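Local coordinates for YkuI protein (Bacillus subtilis, PDB 2BAS) that binds the second messenger cyclic di-GMP and probably hydrolyses it through an EAL domain joined to a C-terminal signalling domain, at residues S316-K324 / Y337-G348; Q51-L59 / F100-M111. All blocks are in the same frame, centred on the assembly; numbering follows the deposited sequence.

Contact 1 of 2, residues S316-K324 / Y337-G348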
loop_
_atom_site.group_PDB
_atom_site.type_symbol
_atom_site.label_atom_id
_atom_site.label_comp_id
_atom_site.label_asym_id
_atom_site.label_seq_id
_atom_site.Cartn_x
_atom_site.Cartn_y
_atom_site.Cartn_z
ATOM N N SER A 316 0.604 41.356 17.534
ATOM C CA SER A 316 -0.086 41.204 16.243
ATOM C C SER A 316 -0.668 39.806 15.966
ATOM O O SER A 316 -0.122 38.798 16.410
ATOM C CB SER A 316 0.827 41.648 15.095
ATOM O OG SER A 316 2.124 41.085 15.207
ATOM N N SER A 317 -1.763 39.773 15.201
ATOM C CA SER A 317 -2.547 38.556 14.917
ATOM C C SER A 317 -1.800 37.414 14.217
ATOM O O SER A 317 -0.681 37.592 13.739
ATOM C CB SER A 317 -3.781 38.923 14.089
ATOM O OG SER A 317 -3.436 39.093 12.724
ATOM N N ASP A 318 -2.458 36.254 14.144
ATOM C CA ASP A 318 -1.891 35.031 13.570
ATOM C C ASP A 318 -1.493 35.168 12.101
ATOM O O ASP A 318 -0.403 34.727 11.713
ATOM C CB ASP A 318 -2.870 33.857 13.702
ATOM C CG ASP A 318 -3.166 33.477 15.141
ATOM O OD1 ASP A 318 -2.378 33.810 16.055
ATOM O OD2 ASP A 318 -4.207 32.816 15.353
ATOM N N ASP A 319 -2.376 35.753 11.285
ATOM C CA ASP A 319 -2.119 35.925 9.844
ATOM C C ASP A 319 -0.913 36.826 9.583
ATOM O O ASP A 319 -0.137 36.590 8.656
ATOM C CB ASP A 319 -3.358 36.452 9.108
ATOM C CG ASP A 319 -4.430 35.387 8.923
ATOM O OD1 ASP A 319 -4.234 34.475 8.097
ATOM O OD2 ASP A 319 -5.484 35.469 9.587
ATOM N N ASP A 320 -0.745 37.840 10.419
ATOM C CA ASP A 320 0.406 38.709 10.318
ATOM C C ASP A 320 1.673 38.002 10.799
ATOM O O ASP A 320 2.756 38.230 10.253
ATOM C CB ASP A 320 0.160 40.017 11.068
ATOM C CG ASP A 320 -0.847 40.932 10.344
ATOM O OD1 ASP A 320 -0.997 40.804 9.103
ATOM O OD2 ASP A 320 -1.482 41.788 11.014
ATOM N N PHE A 321 1.530 37.126 11.795
ATOM C CA PHE A 321 2.674 36.370 12.322
ATOM C C PHE A 321 3.333 35.438 11.292
ATOM O O PHE A 321 4.565 35.384 11.205
ATOM C CB PHE A 321 2.299 35.606 13.609
ATOM C CG PHE A 321 3.219 34.452 13.932
ATOM C CD1 PHE A 321 4.519 34.674 14.390
ATOM C CD2 PHE A 321 2.781 33.136 13.780
ATOM C CE1 PHE A 321 5.376 33.595 14.678
ATOM C CE2 PHE A 321 3.629 32.043 14.071
ATOM C CZ PHE A 321 4.920 32.274 14.520
ATOM N N ILE A 322 2.522 34.713 10.520
ATOM C CA ILE A 322 3.065 33.761 9.545
ATOM C C ILE A 322 3.715 34.456 8.344
ATOM O O ILE A 322 4.659 33.923 7.749
ATOM C CB ILE A 322 2.045 32.669 9.097
ATOM C CG1 ILE A 322 0.812 33.278 8.406
ATOM C CG2 ILE A 322 1.646 31.782 10.284
ATOM C CD1 ILE A 322 -0.140 32.235 7.809
ATOM N N LYS A 323 3.218 35.644 8.003
ATOM C CA LYS A 323 3.788 36.425 6.914
ATOM C C LYS A 323 5.210 36.811 7.282
ATOM O O LYS A 323 6.112 36.799 6.435
ATOM C CB LYS A 323 2.961 37.686 6.650
ATOM C CG LYS A 323 1.527 37.442 6.202
ATOM C CD LYS A 323 0.810 38.763 6.072
ATOM C CE LYS A 323 -0.677 38.567 5.881
ATOM N NZ LYS A 323 -1.387 39.885 5.973
ATOM N N LYS A 324 5.396 37.146 8.557
ATOM C CA LYS A 324 6.700 37.497 9.092
ATOM C C LYS A 324 7.549 36.240 9.251
ATOM O O LYS A 324 8.732 36.252 8.943
ATOM C CB LYS A 324 6.569 38.230 10.428
ATOM C CG LYS A 324 5.898 39.604 10.360
ATOM C CD LYS A 324 5.962 40.287 11.730
ATOM C CE LYS A 324 5.153 41.588 11.807
ATOM N NZ LYS A 324 3.680 41.354 11.861
ATOM N N TYR A 337 1.176 27.708 7.389
ATOM C CA TYR A 337 -0.188 27.895 7.911
ATOM C C TYR A 337 -0.327 27.266 9.310
ATOM O O TYR A 337 0.512 26.447 9.704
ATOM C CB TYR A 337 -1.236 27.296 6.950
ATOM C CG TYR A 337 -1.138 25.790 6.753
ATOM C CD1 TYR A 337 -1.975 24.907 7.438
ATOM C CD2 TYR A 337 -0.197 25.258 5.895
ATOM C CE1 TYR A 337 -1.861 23.516 7.250
ATOM C CE2 TYR A 337 -0.070 23.900 5.706
ATOM C CZ TYR A 337 -0.896 23.028 6.372
ATOM O OH TYR A 337 -0.719 21.679 6.135
HETATM N N MSE A 338 -1.395 27.632 10.035
HETATM C CA MSE A 338 -1.684 27.137 11.391
HETATM C C MSE A 338 -3.064 26.492 11.528
HETATM O O MSE A 338 -4.024 26.951 10.908
HETATM C CB MSE A 338 -1.608 28.284 12.406
HETATM C CG MSE A 338 -0.224 28.634 12.911
HETATM SE SE MSE A 338 -0.159 30.423 13.752
HETATM C CE MSE A 338 -1.600 30.265 15.170
ATOM N N CYS A 339 -3.166 25.468 12.381
ATOM C CA CYS A 339 -4.430 24.763 12.644
ATOM C C CYS A 339 -4.645 24.524 14.141
ATOM O O CYS A 339 -3.672 24.512 14.902
ATOM C CB CYS A 339 -4.423 23.387 11.966
ATOM S SG CYS A 339 -4.207 23.347 10.178
ATOM N N ASP A 340 -5.900 24.281 14.545
ATOM C CA ASP A 340 -6.250 23.959 15.950
ATOM C C ASP A 340 -6.293 22.435 16.220
ATOM O O ASP A 340 -6.030 21.651 15.309
ATOM C CB ASP A 340 -7.544 24.674 16.411
ATOM C CG ASP A 340 -8.832 24.081 15.808
ATOM O OD1 ASP A 340 -8.776 23.058 15.081
ATOM O OD2 ASP A 340 -9.925 24.649 16.079
ATOM N N GLU A 341 -6.642 22.023 17.444
ATOM C CA GLU A 341 -6.596 20.600 17.812
ATOM C C GLU A 341 -7.362 19.681 16.849
ATOM O O GLU A 341 -6.991 18.528 16.666
ATOM C CB GLU A 341 -7.116 20.324 19.236
ATOM C CG GLU A 341 -7.333 21.508 20.146
ATOM C CD GLU A 341 -8.782 21.970 20.142
ATOM O OE1 GLU A 341 -9.361 22.134 19.038
ATOM O OE2 GLU A 341 -9.353 22.168 21.244
ATOM N N GLU A 342 -8.427 20.196 16.244
ATOM C CA GLU A 342 -9.302 19.376 15.408
ATOM C C GLU A 342 -9.041 19.471 13.896
ATOM O O GLU A 342 -9.794 18.923 13.099
ATOM C CB GLU A 342 -10.775 19.649 15.760
ATOM C CG GLU A 342 -11.081 19.340 17.225
ATOM C CD GLU A 342 -12.559 19.313 17.560
ATOM O OE1 GLU A 342 -13.328 18.653 16.824
ATOM O OE2 GLU A 342 -12.953 19.924 18.585
ATOM N N GLY A 343 -7.970 20.154 13.502
ATOM C CA GLY A 343 -7.619 20.256 12.102
ATOM C C GLY A 343 -8.143 21.480 11.379
ATOM O O GLY A 343 -7.911 21.629 10.176
ATOM N N ASP A 344 -8.849 22.358 12.094
ATOM C CA ASP A 344 -9.352 23.591 11.503
ATOM C C ASP A 344 -8.221 24.596 11.310
ATOM O O ASP A 344 -7.539 24.960 12.257
ATOM C CB ASP A 344 -10.451 24.210 12.357
ATOM C CG ASP A 344 -11.773 23.452 12.270
ATOM O OD1 ASP A 344 -11.972 22.714 11.282
ATOM O OD2 ASP A 344 -12.631 23.621 13.186
ATOM N N GLN A 345 -8.040 25.053 10.078
ATOM C CA GLN A 345 -7.019 26.031 9.771
ATOM C C GLN A 345 -7.384 27.389 10.383
ATOM O O GLN A 345 -8.449 27.928 10.097
ATOM C CB GLN A 345 -6.836 26.123 8.259
ATOM C CG GLN A 345 -5.536 26.752 7.862
ATOM C CD GLN A 345 -5.116 26.441 6.440
ATOM O OE1 GLN A 345 -5.269 25.325 5.961
ATOM N NE2 GLN A 345 -4.544 27.423 5.775
ATOM N N LEU A 346 -6.507 27.916 11.244
ATOM C CA LEU A 346 -6.735 29.190 11.957
ATOM C C LEU A 346 -6.329 30.439 11.160
ATOM O O LEU A 346 -6.651 31.559 11.549
ATOM C CB LEU A 346 -5.975 29.195 13.294
ATOM C CG LEU A 346 -6.324 28.203 14.415
ATOM C CD1 LEU A 346 -5.213 28.109 15.485
ATOM C CD2 LEU A 346 -7.675 28.523 15.058
ATOM N N THR A 347 -5.609 30.236 10.060
ATOM C CA THR A 347 -5.062 31.316 9.240
ATOM C C THR A 347 -5.282 31.024 7.763
ATOM O O THR A 347 -5.554 29.891 7.388
ATOM C CB THR A 347 -3.522 31.374 9.374
ATOM O OG1 THR A 347 -2.969 30.105 8.991
ATOM C CG2 THR A 347 -3.080 31.722 10.779
ATOM N N GLY A 348 -5.124 32.034 6.912
ATOM C CA GLY A 348 -4.994 31.771 5.487
ATOM C C GLY A 348 -3.635 31.112 5.292
ATOM O O GLY A 348 -2.961 30.776 6.275
#

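Contact 2 of 2, residues Q51-L59 / F100-M111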
loop_
_atom_site.group_PDB
_atom_site.type_symbol
_atom_site.label_atom_id
_atom_site.label_comp_id
_atom_site.label_asym_id
_atom_site.label_seq_id
_atom_site.Cartn_x
_atom_site.Cartn_y
_atom_site.Cartn_z
ATOM N N GLN A 51 21.194 -16.810 8.564
ATOM C CA GLN A 51 21.446 -16.575 7.149
ATOM C C GLN A 51 21.584 -17.931 6.475
ATOM O O GLN A 51 22.638 -18.243 5.916
ATOM C CB GLN A 51 22.681 -15.695 6.892
ATOM C CG GLN A 51 23.226 -14.896 8.065
ATOM C CD GLN A 51 22.208 -14.010 8.753
ATOM O OE1 GLN A 51 21.468 -13.264 8.113
ATOM N NE2 GLN A 51 22.180 -14.082 10.078
ATOM N N LYS A 52 20.516 -18.733 6.539
ATOM C CA LYS A 52 20.558 -20.123 6.060
ATOM C C LYS A 52 19.446 -20.540 5.099
ATOM O O LYS A 52 18.448 -19.829 4.930
ATOM C CB LYS A 52 20.586 -21.098 7.240
ATOM C CG LYS A 52 19.257 -21.279 7.971
ATOM C CD LYS A 52 19.254 -22.617 8.712
ATOM C CE LYS A 52 18.211 -22.664 9.820
ATOM N NZ LYS A 52 18.389 -23.890 10.649
ATOM N N VAL A 53 19.630 -21.711 4.485
ATOM C CA VAL A 53 18.664 -22.239 3.536
ATOM C C VAL A 53 17.426 -22.764 4.284
ATOM O O VAL A 53 17.541 -23.522 5.241
ATOM C CB VAL A 53 19.291 -23.286 2.546
ATOM C CG1 VAL A 53 20.802 -23.050 2.380
ATOM C CG2 VAL A 53 19.025 -24.717 2.974
ATOM N N VAL A 54 16.249 -22.318 3.857
ATOM C CA VAL A 54 14.981 -22.693 4.491
ATOM C C VAL A 54 14.180 -23.633 3.589
ATOM O O VAL A 54 13.229 -24.281 4.035
ATOM C CB VAL A 54 14.134 -21.445 4.833
ATOM C CG1 VAL A 54 14.769 -20.682 5.971
ATOM C CG2 VAL A 54 13.974 -20.544 3.618
ATOM N N GLY A 55 14.585 -23.692 2.320
ATOM C CA GLY A 55 13.971 -24.565 1.333
ATOM C C GLY A 55 14.613 -24.426 -0.034
ATOM O O GLY A 55 15.655 -23.782 -0.182
ATOM N N TYR A 56 13.988 -25.044 -1.030
ATOM C CA TYR A 56 14.473 -25.009 -2.401
ATOM C C TYR A 56 13.289 -24.940 -3.348
ATOM O O TYR A 56 12.324 -25.687 -3.188
ATOM C CB TYR A 56 15.246 -26.289 -2.732
ATOM C CG TYR A 56 16.514 -26.536 -1.948
ATOM C CD1 TYR A 56 16.485 -27.207 -0.720
ATOM C CD2 TYR A 56 17.751 -26.131 -2.451
ATOM C CE1 TYR A 56 17.656 -27.451 -0.001
ATOM C CE2 TYR A 56 18.932 -26.372 -1.741
ATOM C CZ TYR A 56 18.876 -27.035 -0.519
ATOM O OH TYR A 56 20.038 -27.280 0.176
ATOM N N GLU A 57 13.352 -24.057 -4.335
ATOM C CA GLU A 57 12.358 -24.073 -5.395
ATOM C C GLU A 57 12.711 -25.274 -6.261
ATOM O O GLU A 57 13.895 -25.547 -6.495
ATOM C CB GLU A 57 12.375 -22.785 -6.218
ATOM C CG GLU A 57 11.159 -22.636 -7.124
ATOM C CD GLU A 57 11.224 -21.423 -8.055
ATOM O OE1 GLU A 57 12.329 -20.904 -8.321
ATOM O OE2 GLU A 57 10.153 -20.986 -8.535
ATOM N N VAL A 58 11.683 -26.004 -6.695
ATOM C CA VAL A 58 11.848 -27.173 -7.551
ATOM C C VAL A 58 11.758 -26.744 -9.020
ATOM O O VAL A 58 10.720 -26.252 -9.461
ATOM C CB VAL A 58 10.800 -28.275 -7.219
ATOM C CG1 VAL A 58 10.802 -29.384 -8.275
ATOM C CG2 VAL A 58 11.071 -28.867 -5.849
ATOM N N LEU A 59 12.846 -26.938 -9.765
ATOM C CA LEU A 59 12.939 -26.485 -11.159
ATOM C C LEU A 59 12.989 -27.649 -12.154
ATOM O O LEU A 59 13.578 -28.681 -11.864
ATOM C CB LEU A 59 14.154 -25.559 -11.327
ATOM C CG LEU A 59 14.238 -24.331 -10.390
ATOM C CD1 LEU A 59 15.556 -23.588 -10.523
ATOM C CD2 LEU A 59 13.085 -23.358 -10.607
ATOM N N PHE A 100 13.782 -34.992 -1.493
ATOM C CA PHE A 100 13.447 -34.381 -0.198
ATOM C C PHE A 100 13.302 -35.404 0.936
ATOM O O PHE A 100 13.745 -35.146 2.060
ATOM C CB PHE A 100 12.180 -33.520 -0.294
ATOM C CG PHE A 100 12.420 -32.130 -0.831
ATOM C CD1 PHE A 100 12.088 -31.806 -2.141
ATOM C CD2 PHE A 100 12.970 -31.141 -0.024
ATOM C CE1 PHE A 100 12.305 -30.513 -2.642
ATOM C CE2 PHE A 100 13.187 -29.847 -0.514
ATOM C CZ PHE A 100 12.855 -29.537 -1.823
ATOM N N LEU A 101 12.702 -36.561 0.642
ATOM C CA LEU A 101 12.534 -37.634 1.632
ATOM C C LEU A 101 13.858 -38.088 2.267
ATOM O O LEU A 101 13.855 -38.773 3.290
ATOM C CB LEU A 101 11.820 -38.851 1.023
ATOM C CG LEU A 101 10.295 -38.972 0.902
ATOM C CD1 LEU A 101 9.956 -40.309 0.250
ATOM C CD2 LEU A 101 9.591 -38.859 2.245
ATOM N N GLU A 102 14.977 -37.704 1.651
ATOM C CA GLU A 102 16.309 -38.048 2.147
ATOM C C GLU A 102 16.943 -36.915 2.952
ATOM O O GLU A 102 17.711 -37.161 3.879
ATOM C CB GLU A 102 17.241 -38.444 0.993
ATOM C CG GLU A 102 16.719 -39.564 0.083
ATOM C CD GLU A 102 16.419 -40.867 0.816
ATOM O OE1 GLU A 102 17.279 -41.351 1.590
ATOM O OE2 GLU A 102 15.320 -41.418 0.597
ATOM N N ALA A 103 16.614 -35.678 2.602
ATOM C CA ALA A 103 17.195 -34.509 3.264
ATOM C C ALA A 103 16.520 -34.139 4.590
ATOM O O ALA A 103 15.722 -34.901 5.131
ATOM C CB ALA A 103 17.195 -33.325 2.320
ATOM N N ASP A 104 16.848 -32.950 5.090
ATOM C CA ASP A 104 16.348 -32.444 6.368
ATOM C C ASP A 104 14.825 -32.299 6.386
ATOM O O ASP A 104 14.227 -31.799 5.431
ATOM C CB ASP A 104 17.015 -31.105 6.693
ATOM C CG ASP A 104 18.537 -31.154 6.562
ATOM O OD1 ASP A 104 19.215 -30.404 7.296
ATOM O OD2 ASP A 104 19.061 -31.937 5.738
ATOM N N SER A 105 14.220 -32.724 7.494
ATOM C CA SER A 105 12.762 -32.787 7.670
ATOM C C SER A 105 12.030 -31.428 7.810
ATOM O O SER A 105 10.804 -31.388 7.979
ATOM C CB SER A 105 12.457 -33.691 8.876
ATOM O OG SER A 105 11.087 -34.031 8.965
ATOM N N ASP A 106 12.767 -30.323 7.722
ATOM C CA ASP A 106 12.191 -28.995 7.961
ATOM C C ASP A 106 12.316 -28.048 6.762
ATOM O O ASP A 106 11.868 -26.893 6.817
ATOM C CB ASP A 106 12.850 -28.355 9.183
ATOM C CG ASP A 106 14.307 -27.989 8.935
ATOM O OD1 ASP A 106 14.665 -26.806 9.122
ATOM O OD2 ASP A 106 15.095 -28.876 8.535
ATOM N N LEU A 107 12.939 -28.545 5.694
ATOM C CA LEU A 107 13.123 -27.787 4.465
ATOM C C LEU A 107 11.779 -27.478 3.812
ATOM O O LEU A 107 10.891 -28.326 3.753
ATOM C CB LEU A 107 14.033 -28.547 3.486
ATOM C CG LEU A 107 15.550 -28.608 3.733
ATOM C CD1 LEU A 107 16.236 -29.367 2.624
ATOM C CD2 LEU A 107 16.184 -27.231 3.856
ATOM N N LEU A 108 11.626 -26.249 3.348
ATOM C CA LEU A 108 10.412 -25.861 2.647
ATOM C C LEU A 108 10.515 -26.355 1.213
ATOM O O LEU A 108 11.615 -26.415 0.663
ATOM C CB LEU A 108 10.218 -24.338 2.701
ATOM C CG LEU A 108 9.946 -23.752 4.099
ATOM C CD1 LEU A 108 10.131 -22.228 4.141
ATOM C CD2 LEU A 108 8.568 -24.127 4.634
ATOM N N ILE A 109 9.380 -26.725 0.620
ATOM C CA ILE A 109 9.340 -27.169 -0.776
ATOM C C ILE A 109 8.522 -26.182 -1.620
ATOM O O ILE A 109 7.282 -26.165 -1.551
ATOM C CB ILE A 109 8.770 -28.625 -0.916
ATOM C CG1 ILE A 109 9.517 -29.608 -0.008
ATOM C CG2 ILE A 109 8.840 -29.097 -2.358
ATOM C CD1 ILE A 109 8.826 -30.961 0.167
ATOM N N PHE A 110 9.217 -25.353 -2.401
ATOM C CA PHE A 110 8.567 -24.373 -3.287
ATOM C C PHE A 110 8.320 -24.954 -4.686
ATOM O O PHE A 110 9.262 -25.249 -5.434
ATOM C CB PHE A 110 9.411 -23.104 -3.413
ATOM C CG PHE A 110 9.447 -22.250 -2.175
ATOM C CD1 PHE A 110 10.255 -22.595 -1.089
ATOM C CD2 PHE A 110 8.704 -21.069 -2.110
ATOM C CE1 PHE A 110 10.304 -21.785 0.059
ATOM C CE2 PHE A 110 8.739 -20.269 -0.966
ATOM C CZ PHE A 110 9.550 -20.627 0.123
HETATM N N MSE A 111 7.046 -25.108 -5.029
HETATM C CA MSE A 111 6.644 -25.625 -6.329
HETATM C C MSE A 111 5.750 -24.631 -7.062
HETATM O O MSE A 111 4.652 -24.314 -6.601
HETATM C CB MSE A 111 5.880 -26.931 -6.158
HETATM C CG MSE A 111 6.665 -28.083 -5.575
HETATM SE SE MSE A 111 5.448 -29.513 -4.996
HETATM C CE MSE A 111 4.274 -28.453 -3.763
#

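Contact 1 of 2, residues S316-K324 / Y337-G348
Helix 318-324 and strand 337-340 run at 139° to each other with their axes 9.2 Å apart, yet the backbones come closest where Asp319 faces Thr347, beyond the turn that follows the strand. There the carboxylate of Asp319 takes a backbone hydrogen bond: OD1 accepts from Gly348 N at 2.9 Å, using its syn lone pair, on the side of its other oxygen. Thr347, the residue before Gly348, makes two kinds of contact. Its CG2 presses on Asp318 CB at 3.6 Å, while its hydroxyl, held between backbone N and carbonyl carbon (chi1 58°), accepts from Met338 N at 3.1 Å and donates to Gly348 O. Swapping in an alanine would probably leave Met338 N without this acceptor and open a gap beside Asp318. Ile322 meets Thr347 tip to tip, with CD1 3.7 Å from OG1. Met338, a selenomethionine, lies against Phe321 and Ile322: its SE is 5.2 Å from the Phe321 ring centroid, at the ring edge, in a Met-aromatic contact, and its CE comes up crosswise against the carboxylate of Asp318, whose OD1 forms a salt bridge with Arg311. Val307 and Leu310 of helix 271-311 touch the same phenylalanine. A helix laid in this way against a strand of an antiparallel six-stranded sheet is consistent with a PAS-like sensory domain.

Contact 2 of 2, residues Q51-L59 / F100-M111
Gly55, Tyr56 and Glu57 pair in parallel register with Leu108, Ile109 and Phe110, and the pairing rests first on a ladder of backbone hydrogen bonds. Leu108 N donates to Val54 O at 2.6 Å and Tyr56 N to Leu108 O at 3.2 Å; Phe110 N then reaches Tyr56 O, and Val58 N closes the run on Phe110 O at 2.8 Å. A CA-H...O contact from Glu57 CA to Phe110 O adds to it. The strands are neighbours in the TIM-like barrel of the EAL domain, and the chain passes between them by way of the short antiparallel strand 67-70, helix 72-75 and then helix 82-100, an elaborated beta-alpha-beta connection. Apolar packing gathers on the face of Tyr56 and Ile109, turned toward helix 82-100. Phe100, at the helix end, takes Ile109 CG1 over the centre of one ring face, 3.6 Å above the plane, and Val58 CG2 at its edge, 3.8 Å from CE1. The Tyr56 ring meets Leu107 CD1 edge-on, 3.5 Å from CE1, and stacks with Phe264; its OH is hydrogen-bonded to Leu265 N. Polar and aromatic groups share the other face. With CG anti to the backbone N (chi1 -167°) and the chain extended beyond it, Glu57 lays CG 3.6 Å from Phe110 O and carries OE1 to a hydrogen bond with Gln253 NE2; its carboxylate stands 86° to the Phe110 ring. Glu57, Val58 and Leu59 probably occupy the place of the Glu-Ala-Leu signature, with valine for alanine; its glutamate is a metal ligand in related enzymes.

Overall arrangement
Contacts 1 and 2 lie in different domains, the C-terminal one probably sensory and the EAL domain probably catalytic. They lie on opposite sides of the chain's centre, in series along the sequence, with centres 61 Å apart and nearest atoms about 41 Å apart. Contact 2 belongs to the barrel wall, at the strand bearing the EAL-like Glu57-Val58-Leu59 and so probably close to the cyclic di-GMP site; contact 1 belongs to the C-terminal domain, far from it. The long helix 271-311 spans the gap, touching Gln51 near its start and Phe321 near its end. The second subunit reaches the turn of contact 1 but touches neither segment of contact 2.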